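Local coordinates for protein alpha,alpha-trehalose-phosphate synthase (UDP-forming) (Burkholderia xenovorans, PDB 5HXA) that belongs to glycosyltransferase family 20 and adopts the GT-B architecture, in which two Rossmann-like domains face each other across a cleft, at residues Q247-K252 with F358-V363; R255-G260 with R264-S269; M268-L273 with N352-L357. All blocks are in the same frame, centred on the assembly; numbering follows the deposited sequence. Where two conformers were deposited one is given.

Contact 1 of 3, residues Q247-K252 with F358-V363; sequences QFTDRK and FRQSQV. With EDO (1,2-ethanediol), chain C.
The loop joining helix 238-247 to helix 252-260 meets, at the protein surface, the chain on its way from helix 351-359 to the next strand, where T249 faces R359 and Q360. Direct contact is slight: T249 OG1 lies 3.9 Å from CD of R359, and T249 CG2 lies 3.9 Å from NE2 of Q360, each pair of side chains crossing at about a right angle. Water does the rest. One molecule donates to T249 OG1 at 2.9 Å and accepts from Q360 NE2 at 2.7 Å. A second donates to T249 OG1 at 3.1 Å and accepts from R359 NE at 2.7 Å. Threonine suits this place because its hydroxyl can receive both waters while also hydrogen-bonding A245 O in the preceding helix, and its methyl remains to touch Q360. With CG opposite the backbone N (chi1 -171°) and an extended chain, R359 carries NE out to its water, and its NH1 goes on to S383 O. Q360 instead folds at chi2 (-58°), which brings its amide back to T249. Segment 358-363 carries the chain from helix 351-359 into strand 363-366 of the parallel sheet in the Rossmann-like C-terminal domain, and S361 OG hydrogen-bonds L357 O. On the loop side, D250 centres an inverse gamma turn that leads to R251 at the N-cap of helix 252-260. There the R251 guanidinium lies over one face of the F248 ring, with NH1 of R251 4.0 Å above the plane near the centre of that ring. F248 packs in turn on N352 and A356 of helix 351-359. Backbone N of K252, in the first turn of helix 252-260, makes a weak bond of 3.4 Å to O1 of the 1,2-ethanediol.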
loop_
_atom_site.group_PDB
_atom_site.type_symbol
_atom_site.label_atom_id
_atom_site.label_comp_id
_atom_site.label_asym_id
_atom_site.label_seq_id
_atom_site.Cartn_x
_atom_site.Cartn_y
_atom_site.Cartn_z
ATOM N N GLN A 247 9.393 -4.806 -40.783
ATOM C CA GLN A 247 9.358 -6.014 -41.608
ATOM C C GLN A 247 8.021 -6.739 -41.514
ATOM O O GLN A 247 7.646 -7.472 -42.435
ATOM C CB GLN A 247 10.491 -6.960 -41.205
ATOM C CG GLN A 247 11.877 -6.513 -41.654
ATOM C CD GLN A 247 12.989 -7.370 -41.065
ATOM O OE1 GLN A 247 12.801 -8.045 -40.049
ATOM N NE2 GLN A 247 14.155 -7.345 -41.703
ATOM N N PHE A 248 7.302 -6.573 -40.404
ATOM C CA PHE A 248 6.027 -7.254 -40.212
ATOM C C PHE A 248 4.828 -6.364 -40.505
ATOM O O PHE A 248 3.693 -6.768 -40.239
ATOM C CB PHE A 248 5.941 -7.824 -38.796
ATOM C CG PHE A 248 6.681 -9.109 -38.645
ATOM C CD1 PHE A 248 8.063 -9.138 -38.759
ATOM C CD2 PHE A 248 6.001 -10.298 -38.447
ATOM C CE1 PHE A 248 8.759 -10.325 -38.654
ATOM C CE2 PHE A 248 6.692 -11.493 -38.336
ATOM C CZ PHE A 248 8.075 -11.507 -38.441
ATOM N N THR A 249 5.055 -5.175 -41.072
ATOM C CA THR A 249 3.954 -4.282 -41.411
ATOM C C THR A 249 3.058 -4.865 -42.503
ATOM O O THR A 249 1.845 -4.628 -42.498
ATOM C CB THR A 249 4.517 -2.922 -41.832
ATOM O OG1 THR A 249 5.150 -2.308 -40.704
ATOM C CG2 THR A 249 3.420 -2.004 -42.364
ATOM N N ASP A 250 3.622 -5.640 -43.428
ATOM C CA ASP A 250 2.840 -6.215 -44.529
ATOM C C ASP A 250 2.348 -7.622 -44.200
ATOM O O ASP A 250 2.526 -8.558 -44.977
ATOM C CB ASP A 250 3.660 -6.214 -45.815
ATOM N N ARG A 251 1.750 -7.780 -43.024
ATOM C CA ARG A 251 1.089 -9.011 -42.620
ATOM C C ARG A 251 -0.412 -8.770 -42.521
ATOM O O ARG A 251 -0.857 -7.653 -42.235
ATOM C CB ARG A 251 1.618 -9.516 -41.276
ATOM C CG ARG A 251 3.104 -9.793 -41.265
ATOM C CD ARG A 251 3.491 -10.775 -42.360
ATOM N NE ARG A 251 4.916 -10.663 -42.653
ATOM C CZ ARG A 251 5.848 -11.469 -42.160
ATOM N NH1 ARG A 251 7.121 -11.272 -42.474
ATOM N NH2 ARG A 251 5.509 -12.476 -41.364
ATOM N N LYS A 252 -1.185 -9.840 -42.734
ATOM C CA LYS A 252 -2.639 -9.706 -42.825
ATOM C C LYS A 252 -3.276 -9.058 -41.598
ATOM O O LYS A 252 -4.134 -8.178 -41.778
ATOM C CB LYS A 252 -3.267 -11.076 -43.119
ATOM N N PHE A 358 2.014 -1.949 -32.960
ATOM C CA PHE A 358 2.430 -0.704 -32.306
ATOM C C PHE A 358 2.752 0.376 -33.339
ATOM O O PHE A 358 2.369 1.543 -33.184
ATOM C CB PHE A 358 3.673 -0.933 -31.426
ATOM C CG PHE A 358 3.426 -1.715 -30.154
ATOM C CD1 PHE A 358 2.194 -1.694 -29.517
ATOM C CD2 PHE A 358 4.464 -2.457 -29.576
ATOM C CE1 PHE A 358 1.991 -2.406 -28.336
ATOM C CE2 PHE A 358 4.264 -3.188 -28.398
ATOM C CZ PHE A 358 3.023 -3.154 -27.777
ATOM N N ARG A 359 3.476 0.001 -34.394
ATOM C CA ARG A 359 3.872 0.957 -35.423
ATOM C C ARG A 359 2.667 1.590 -36.115
ATOM O O ARG A 359 2.765 2.709 -36.627
ATOM C CB ARG A 359 4.766 0.248 -36.443
ATOM C CG ARG A 359 5.451 1.148 -37.475
ATOM C CD ARG A 359 6.500 0.316 -38.195
ATOM N NE ARG A 359 7.288 1.027 -39.198
ATOM C CZ ARG A 359 8.515 1.497 -38.991
ATOM N NH1 ARG A 359 9.103 1.369 -37.797
ATOM N NH2 ARG A 359 9.153 2.108 -39.977
ATOM N N GLN A 360 1.528 0.890 -36.152
ATOM C CA GLN A 360 0.308 1.439 -36.741
ATOM C C GLN A 360 -0.454 2.363 -35.797
ATOM O O GLN A 360 -1.437 2.971 -36.226
ATOM C CB GLN A 360 -0.634 0.304 -37.181
ATOM C CG GLN A 360 -0.142 -0.444 -38.394
ATOM C CD GLN A 360 0.066 0.482 -39.570
ATOM O OE1 GLN A 360 -0.826 1.261 -39.922
ATOM N NE2 GLN A 360 1.258 0.438 -40.161
ATOM N N SER A 361 -0.036 2.481 -34.537
ATOM C CA SER A 361 -0.833 3.133 -33.504
ATOM C C SER A 361 -0.304 4.530 -33.204
ATOM O O SER A 361 0.871 4.692 -32.855
ATOM C CB SER A 361 -0.828 2.302 -32.220
ATOM O OG SER A 361 -1.242 0.962 -32.481
ATOM N N GLN A 362 -1.192 5.525 -33.276
ATOM C CA GLN A 362 -0.799 6.912 -33.018
ATOM C C GLN A 362 -0.544 7.201 -31.543
ATOM O O GLN A 362 0.174 8.160 -31.233
ATOM C CB GLN A 362 -1.865 7.885 -33.534
ATOM C CG GLN A 362 -1.907 8.026 -35.058
ATOM C CD GLN A 362 -2.498 6.810 -35.765
ATOM O OE1 GLN A 362 -3.404 6.142 -35.258
ATOM N NE2 GLN A 362 -1.971 6.512 -36.940
ATOM N N VAL A 363 -1.127 6.431 -30.625
ATOM C CA VAL A 363 -0.903 6.623 -29.190
ATOM C C VAL A 363 -0.617 5.270 -28.566
ATOM O O VAL A 363 -1.321 4.297 -28.854
ATOM C CB VAL A 363 -2.107 7.280 -28.485
ATOM C CG1 VAL A 363 -1.798 7.491 -26.976
ATOM C CG2 VAL A 363 -2.463 8.613 -29.153
HETATM C C1 EDO C . 0.678 -12.650 -43.737
HETATM O O1 EDO C . -0.172 -13.082 -42.667
HETATM C C2 EDO C . -0.053 -12.782 -45.063
HETATM O O2 EDO C . 0.255 -11.641 -45.867
HETATM O O HOH W 1 2.923 -1.327 -39.048
HETATM O O HOH W 2 6.255 0.465 -41.588
#

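Contact 2 of 3, residues R255-G260 with R264-S269; sequences RSLRDG and RKLIMS. With EDO (1,2-ethanediol), chain C.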
loop_
_atom_site.group_PDB
_atom_site.type_symbol
_atom_site.label_atom_id
_atom_site.label_comp_id
_atom_site.label_asym_id
_atom_site.label_seq_id
_atom_site.Cartn_x
_atom_site.Cartn_y
_atom_site.Cartn_z
ATOM N N ARG A 255 -2.729 -5.277 -41.936
ATOM C CA ARG A 255 -3.567 -4.710 -42.988
ATOM C C ARG A 255 -5.031 -4.675 -42.563
ATOM O O ARG A 255 -5.759 -3.734 -42.902
ATOM C CB ARG A 255 -3.415 -5.513 -44.284
ATOM C CG ARG A 255 -1.995 -5.587 -44.829
ATOM C CD ARG A 255 -1.964 -6.187 -46.241
ATOM N NE ARG A 255 -2.513 -7.542 -46.304
ATOM C CZ ARG A 255 -1.783 -8.654 -46.232
ATOM N NH1 ARG A 255 -2.376 -9.842 -46.300
ATOM N NH2 ARG A 255 -0.465 -8.582 -46.091
ATOM N N SER A 256 -5.484 -5.704 -41.838
ATOM C CA SER A 256 -6.846 -5.699 -41.305
ATOM C C SER A 256 -7.049 -4.532 -40.351
ATOM O O SER A 256 -8.040 -3.797 -40.456
ATOM C CB SER A 256 -7.157 -7.022 -40.591
ATOM O OG SER A 256 -7.192 -8.108 -41.502
ATOM N N LEU A 257 -6.128 -4.365 -39.394
ATOM C CA LEU A 257 -6.212 -3.244 -38.464
ATOM C C LEU A 257 -6.285 -1.922 -39.215
ATOM O O LEU A 257 -7.191 -1.110 -38.985
ATOM C CB LEU A 257 -5.017 -3.256 -37.514
ATOM C CG LEU A 257 -4.913 -2.113 -36.500
ATOM C CD1 LEU A 257 -6.141 -2.084 -35.563
ATOM C CD2 LEU A 257 -3.621 -2.232 -35.701
ATOM N N ARG A 258 -5.348 -1.708 -40.143
ATOM C CA ARG A 258 -5.285 -0.458 -40.893
ATOM C C ARG A 258 -6.588 -0.183 -41.634
ATOM O O ARG A 258 -7.128 0.927 -41.570
ATOM C CB ARG A 258 -4.107 -0.509 -41.868
ATOM C CG ARG A 258 -3.404 0.817 -42.083
ATOM C CD ARG A 258 -2.239 0.682 -43.059
ATOM N NE ARG A 258 -1.643 -0.651 -43.004
ATOM C CZ ARG A 258 -0.476 -0.978 -43.553
ATOM N NH1 ARG A 258 0.240 -0.059 -44.191
ATOM N NH2 ARG A 258 -0.021 -2.224 -43.458
ATOM N N ASP A 259 -7.111 -1.185 -42.349
ATOM C CA ASP A 259 -8.325 -0.972 -43.128
ATOM C C ASP A 259 -9.523 -0.702 -42.230
ATOM O O ASP A 259 -10.388 0.113 -42.571
ATOM C CB ASP A 259 -8.598 -2.171 -44.037
ATOM C CG ASP A 259 -7.529 -2.354 -45.107
ATOM O OD1 ASP A 259 -6.655 -1.466 -45.263
ATOM O OD2 ASP A 259 -7.571 -3.395 -45.799
ATOM N N GLY A 260 -9.601 -1.376 -41.080
ATOM C CA GLY A 260 -10.714 -1.135 -40.182
ATOM C C GLY A 260 -10.657 0.205 -39.478
ATOM O O GLY A 260 -11.701 0.719 -39.064
ATOM N N ARG A 264 -9.571 7.142 -38.658
ATOM C CA ARG A 264 -9.590 7.271 -37.211
ATOM C C ARG A 264 -8.177 7.140 -36.672
ATOM O O ARG A 264 -7.335 6.454 -37.255
ATOM C CB ARG A 264 -10.493 6.211 -36.549
ATOM C CG ARG A 264 -11.968 6.315 -36.937
ATOM C CD ARG A 264 -12.843 5.546 -35.949
ATOM N NE ARG A 264 -12.366 4.182 -35.727
ATOM C CZ ARG A 264 -12.807 3.119 -36.392
ATOM N NH1 ARG A 264 -13.746 3.257 -37.321
ATOM N NH2 ARG A 264 -12.315 1.916 -36.121
ATOM N N LYS A 265 -7.926 7.809 -35.552
ATOM C CA LYS A 265 -6.684 7.608 -34.824
ATOM C C LYS A 265 -6.835 6.401 -33.910
ATOM O O LYS A 265 -7.928 6.116 -33.426
ATOM C CB LYS A 265 -6.338 8.846 -34.002
ATOM C CG LYS A 265 -6.251 10.111 -34.832
ATOM C CD LYS A 265 -4.831 10.415 -35.185
ATOM C CE LYS A 265 -4.695 11.834 -35.731
ATOM N NZ LYS A 265 -3.276 12.253 -35.788
ATOM N N LEU A 266 -5.721 5.714 -33.652
ATOM C CA LEU A 266 -5.699 4.465 -32.896
ATOM C C LEU A 266 -4.901 4.633 -31.607
ATOM O O LEU A 266 -3.716 4.988 -31.650
ATOM C CB LEU A 266 -5.095 3.344 -33.749
ATOM C CG LEU A 266 -4.747 2.010 -33.085
ATOM C CD1 LEU A 266 -5.988 1.410 -32.441
ATOM C CD2 LEU A 266 -4.150 1.055 -34.125
ATOM N N ILE A 267 -5.540 4.365 -30.469
ATOM C CA ILE A 267 -4.859 4.272 -29.178
ATOM C C ILE A 267 -4.676 2.795 -28.869
ATOM O O ILE A 267 -5.650 2.041 -28.838
ATOM C CB ILE A 267 -5.652 4.955 -28.056
ATOM C CG1 ILE A 267 -5.970 6.411 -28.407
ATOM C CG2 ILE A 267 -4.859 4.885 -26.739
ATOM C CD1 ILE A 267 -6.972 7.057 -27.432
ATOM N N MET A 268 -3.440 2.371 -28.649
ATOM C CA MET A 268 -3.136 0.962 -28.465
ATOM C C MET A 268 -2.698 0.715 -27.027
ATOM O O MET A 268 -1.828 1.419 -26.501
ATOM C CB MET A 268 -2.054 0.517 -29.451
ATOM C CG MET A 268 -1.563 -0.885 -29.227
ATOM S SD MET A 268 -2.857 -2.060 -29.663
ATOM C CE MET A 268 -2.897 -1.854 -31.441
ATOM N N SER A 269 -3.288 -0.302 -26.407
ATOM C CA SER A 269 -3.011 -0.668 -25.026
ATOM C C SER A 269 -2.872 -2.181 -24.976
ATOM O O SER A 269 -3.764 -2.903 -25.440
ATOM C CB SER A 269 -4.143 -0.153 -24.118
ATOM O OG SER A 269 -4.023 -0.620 -22.794
HETATM C C1 EDO C . 0.678 -12.650 -43.737
HETATM O O1 EDO C . -0.172 -13.082 -42.667
HETATM C C2 EDO C . -0.053 -12.782 -45.063
HETATM O O2 EDO C . 0.255 -11.641 -45.867
#
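Helix 252-260 leads by a short turn into strand 265-270, and the segments' nearest CA atoms, of G260 at the helix end and R264 just before the strand, are 9.0 Å apart, leaving room for a layer of side chains between them. L257 and L266 fill that layer, reaching toward each other tip to tip with CD2 of L257 3.7 Å from CD2 of L266. In L266 a chi1 of 169° swings CG away from the backbone N, which extends the methyls out from the sheet toward the helix. Two residues on, M268 points to the same side, and its CE comes within 4.3 Å of L257 CD2; the flexible thioether fits well beside a branched leucine. Alternation along the strand sends I267 to the other face. Near the turn, one of the two conformers of R264 bends at chi3 and brings NH2 to 3.2 Å from G260 O, which sits oblique to the guanidinium plane. At the far end of segment 255-260, R255 takes hold of the 1,2-ethanediol, probably a crystallisation additive: NH1 and NH2 of R255 both donate in plane to its O2, each at 3.2 Å. The strand's backbone bonds go mostly to neighbouring strands, as L266 with V363 and I267 with S301, while L266 N goes to Q362 OE1. No clear hydrogen bond joins the two segments, so their fit is mainly apolar.

Contact 3 of 3, residues M268-L273 with N352-L357; sequences MSVDRL and NLLMAL
V270 and L354 make the closer of two apolar contacts between strand 265-270 and helix 351-359. Their branched ends slide past each other in opposite directions, V270 CG2 lying 4.0 Å from L354 CD1 and V270 CG1 4.2 Å from L354 CD2, so both methyls of each residue are used. A chi1 of -177° in L354 trains CG back along the far side from its N, which turns the branch to the strand although its CB does not aim straight there. The second apolar pair is M268 and L357: the methyl CE of M268 sits 4.3 Å from CB of L357 and 4.2 Å from its carbonyl O. A long, unbranched methionine suits this place, since its terminal methyl can reach the helix backbone beside L357.

No hydrogen bond crosses the interface. S269, between the two strand residues that face the helix, turns its hydroxyl to Q304 and R282. Just beyond the strand, D271, in one of its two conformers, forms salt bridges with K277 and R282.

The nearest CA atoms match M268 with L357 and V270 with L354, so strand and helix run in opposite senses. This is the packing of a parallel alpha/beta sheet: helix 351-359 belongs to the beta-alpha-beta crossover from edge strand 342-345 to strand 363-366, which passes strands 300-305 and 265-270 in a Rossmann-like domain.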
loop_
_atom_site.group_PDB
_atom_site.type_symbol
_atom_site.label_atom_id
_atom_site.label_comp_id
_atom_site.label_asym_id
_atom_site.label_seq_id
_atom_site.Cartn_x
_atom_site.Cartn_y
_atom_site.Cartn_z
ATOM N N MET A 268 -3.440 2.371 -28.649
ATOM C CA MET A 268 -3.136 0.962 -28.465
ATOM C C MET A 268 -2.698 0.715 -27.027
ATOM O O MET A 268 -1.828 1.419 -26.501
ATOM C CB MET A 268 -2.054 0.517 -29.451
ATOM C CG MET A 268 -1.563 -0.885 -29.227
ATOM S SD MET A 268 -2.857 -2.060 -29.663
ATOM C CE MET A 268 -2.897 -1.854 -31.441
ATOM N N SER A 269 -3.288 -0.302 -26.407
ATOM C CA SER A 269 -3.011 -0.668 -25.026
ATOM C C SER A 269 -2.872 -2.181 -24.976
ATOM O O SER A 269 -3.764 -2.903 -25.440
ATOM C CB SER A 269 -4.143 -0.153 -24.118
ATOM O OG SER A 269 -4.023 -0.620 -22.794
ATOM N N VAL A 270 -1.737 -2.674 -24.482
ATOM C CA VAL A 270 -1.458 -4.110 -24.455
ATOM C C VAL A 270 -0.946 -4.453 -23.061
ATOM O O VAL A 270 0.058 -3.888 -22.615
ATOM C CB VAL A 270 -0.423 -4.518 -25.524
ATOM C CG1 VAL A 270 -0.160 -6.028 -25.479
ATOM C CG2 VAL A 270 -0.867 -4.084 -26.926
ATOM N N ASP A 271 -1.632 -5.358 -22.363
ATOM C CA ASP A 271 -1.079 -5.810 -21.103
ATOM C C ASP A 271 -1.780 -7.081 -20.665
ATOM O O ASP A 271 -2.886 -7.417 -21.089
ATOM C CB ASP A 271 -1.148 -4.727 -20.007
ATOM C CG ASP A 271 0.245 -4.192 -19.612
ATOM O OD1 ASP A 271 1.187 -5.001 -19.468
ATOM O OD2 ASP A 271 0.408 -2.961 -19.452
ATOM N N ARG A 272 -1.044 -7.827 -19.854
ATOM C CA ARG A 272 -1.626 -8.995 -19.222
ATOM C C ARG A 272 -2.782 -8.532 -18.341
ATOM O O ARG A 272 -2.820 -7.386 -17.883
ATOM C CB ARG A 272 -0.568 -9.726 -18.398
ATOM C CG ARG A 272 -0.661 -11.240 -18.454
ATOM C CD ARG A 272 0.516 -11.849 -17.717
ATOM N NE ARG A 272 1.016 -10.919 -16.710
ATOM C CZ ARG A 272 0.679 -10.946 -15.425
ATOM N NH1 ARG A 272 -0.155 -11.871 -14.964
ATOM N NH2 ARG A 272 1.183 -10.043 -14.598
ATOM N N LEU A 273 -3.747 -9.415 -18.123
ATOM C CA LEU A 273 -4.972 -9.027 -17.425
ATOM C C LEU A 273 -4.737 -9.192 -15.927
ATOM O O LEU A 273 -5.113 -10.194 -15.320
ATOM C CB LEU A 273 -6.155 -9.847 -17.919
ATOM C CG LEU A 273 -7.367 -8.982 -18.269
ATOM C CD1 LEU A 273 -8.478 -9.816 -18.896
ATOM C CD2 LEU A 273 -7.855 -8.273 -17.016
ATOM N N ASN A 352 6.789 -10.212 -32.992
ATOM C CA ASN A 352 7.156 -9.335 -34.107
ATOM C C ASN A 352 5.923 -8.701 -34.738
ATOM O O ASN A 352 5.955 -7.533 -35.139
ATOM C CB ASN A 352 7.942 -10.107 -35.158
ATOM C CG ASN A 352 9.326 -10.491 -34.681
ATOM O OD1 ASN A 352 9.980 -9.733 -33.976
ATOM N ND2 ASN A 352 9.770 -11.681 -35.055
ATOM N N LEU A 353 4.831 -9.466 -34.849
ATOM C CA LEU A 353 3.569 -8.909 -35.332
ATOM C C LEU A 353 3.067 -7.795 -34.422
ATOM O O LEU A 353 2.585 -6.756 -34.895
ATOM C CB LEU A 353 2.527 -10.026 -35.438
ATOM C CG LEU A 353 1.138 -9.592 -35.901
ATOM C CD1 LEU A 353 1.253 -9.051 -37.304
ATOM C CD2 LEU A 353 0.171 -10.772 -35.869
ATOM N N LEU A 354 3.171 -7.995 -33.108
ATOM C CA LEU A 354 2.748 -6.967 -32.167
ATOM C C LEU A 354 3.527 -5.672 -32.375
ATOM O O LEU A 354 2.964 -4.574 -32.270
ATOM C CB LEU A 354 2.914 -7.486 -30.735
ATOM C CG LEU A 354 2.450 -6.567 -29.606
ATOM C CD1 LEU A 354 0.959 -6.328 -29.726
ATOM C CD2 LEU A 354 2.787 -7.170 -28.240
ATOM N N MET A 355 4.831 -5.771 -32.651
ATOM C CA MET A 355 5.595 -4.549 -32.883
ATOM C C MET A 355 5.045 -3.799 -34.092
ATOM O O MET A 355 4.928 -2.566 -34.079
ATOM C CB MET A 355 7.079 -4.880 -33.071
ATOM C CG MET A 355 7.700 -5.704 -31.938
ATOM S SD MET A 355 7.537 -4.881 -30.329
ATOM C CE MET A 355 6.590 -6.077 -29.390
ATOM N N ALA A 356 4.688 -4.542 -35.141
ATOM C CA ALA A 356 4.062 -3.943 -36.316
ATOM C C ALA A 356 2.729 -3.288 -35.973
ATOM O O ALA A 356 2.379 -2.252 -36.550
ATOM C CB ALA A 356 3.876 -5.010 -37.399
ATOM N N LEU A 357 1.967 -3.874 -35.041
ATOM C CA LEU A 357 0.724 -3.242 -34.609
ATOM C C LEU A 357 0.999 -1.952 -33.843
ATOM O O LEU A 357 0.291 -0.959 -34.037
ATOM C CB LEU A 357 -0.110 -4.211 -33.756
ATOM C CG LEU A 357 -0.523 -5.539 -34.414
ATOM C CD1 LEU A 357 -1.300 -6.400 -33.417
ATOM C CD2 LEU A 357 -1.353 -5.311 -35.677
#

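Overall arrangement
All three contacts lie on one side of the chain's centre, in the Rossmann-like domain built round the six-stranded parallel sheet, with centres 9 Å (contacts 1 and 2), 10 Å (1 and 3) and 12 Å (2 and 3) apart. Along the chain, segments 247-252 and 255-260 come first, then 264-269 and 268-273, which overlap on strand 265-270; 352-357 and 358-363 return much later. Contacts 2 and 3 share M268 and S269, while contacts 1 and 3 share helix 351-359. L257 of contact 2 also packs on L357 of contact 3, so helices 252-260 and 351-359 meet on the same face of the strand, with the hydrated surface of contact 1 at their margin.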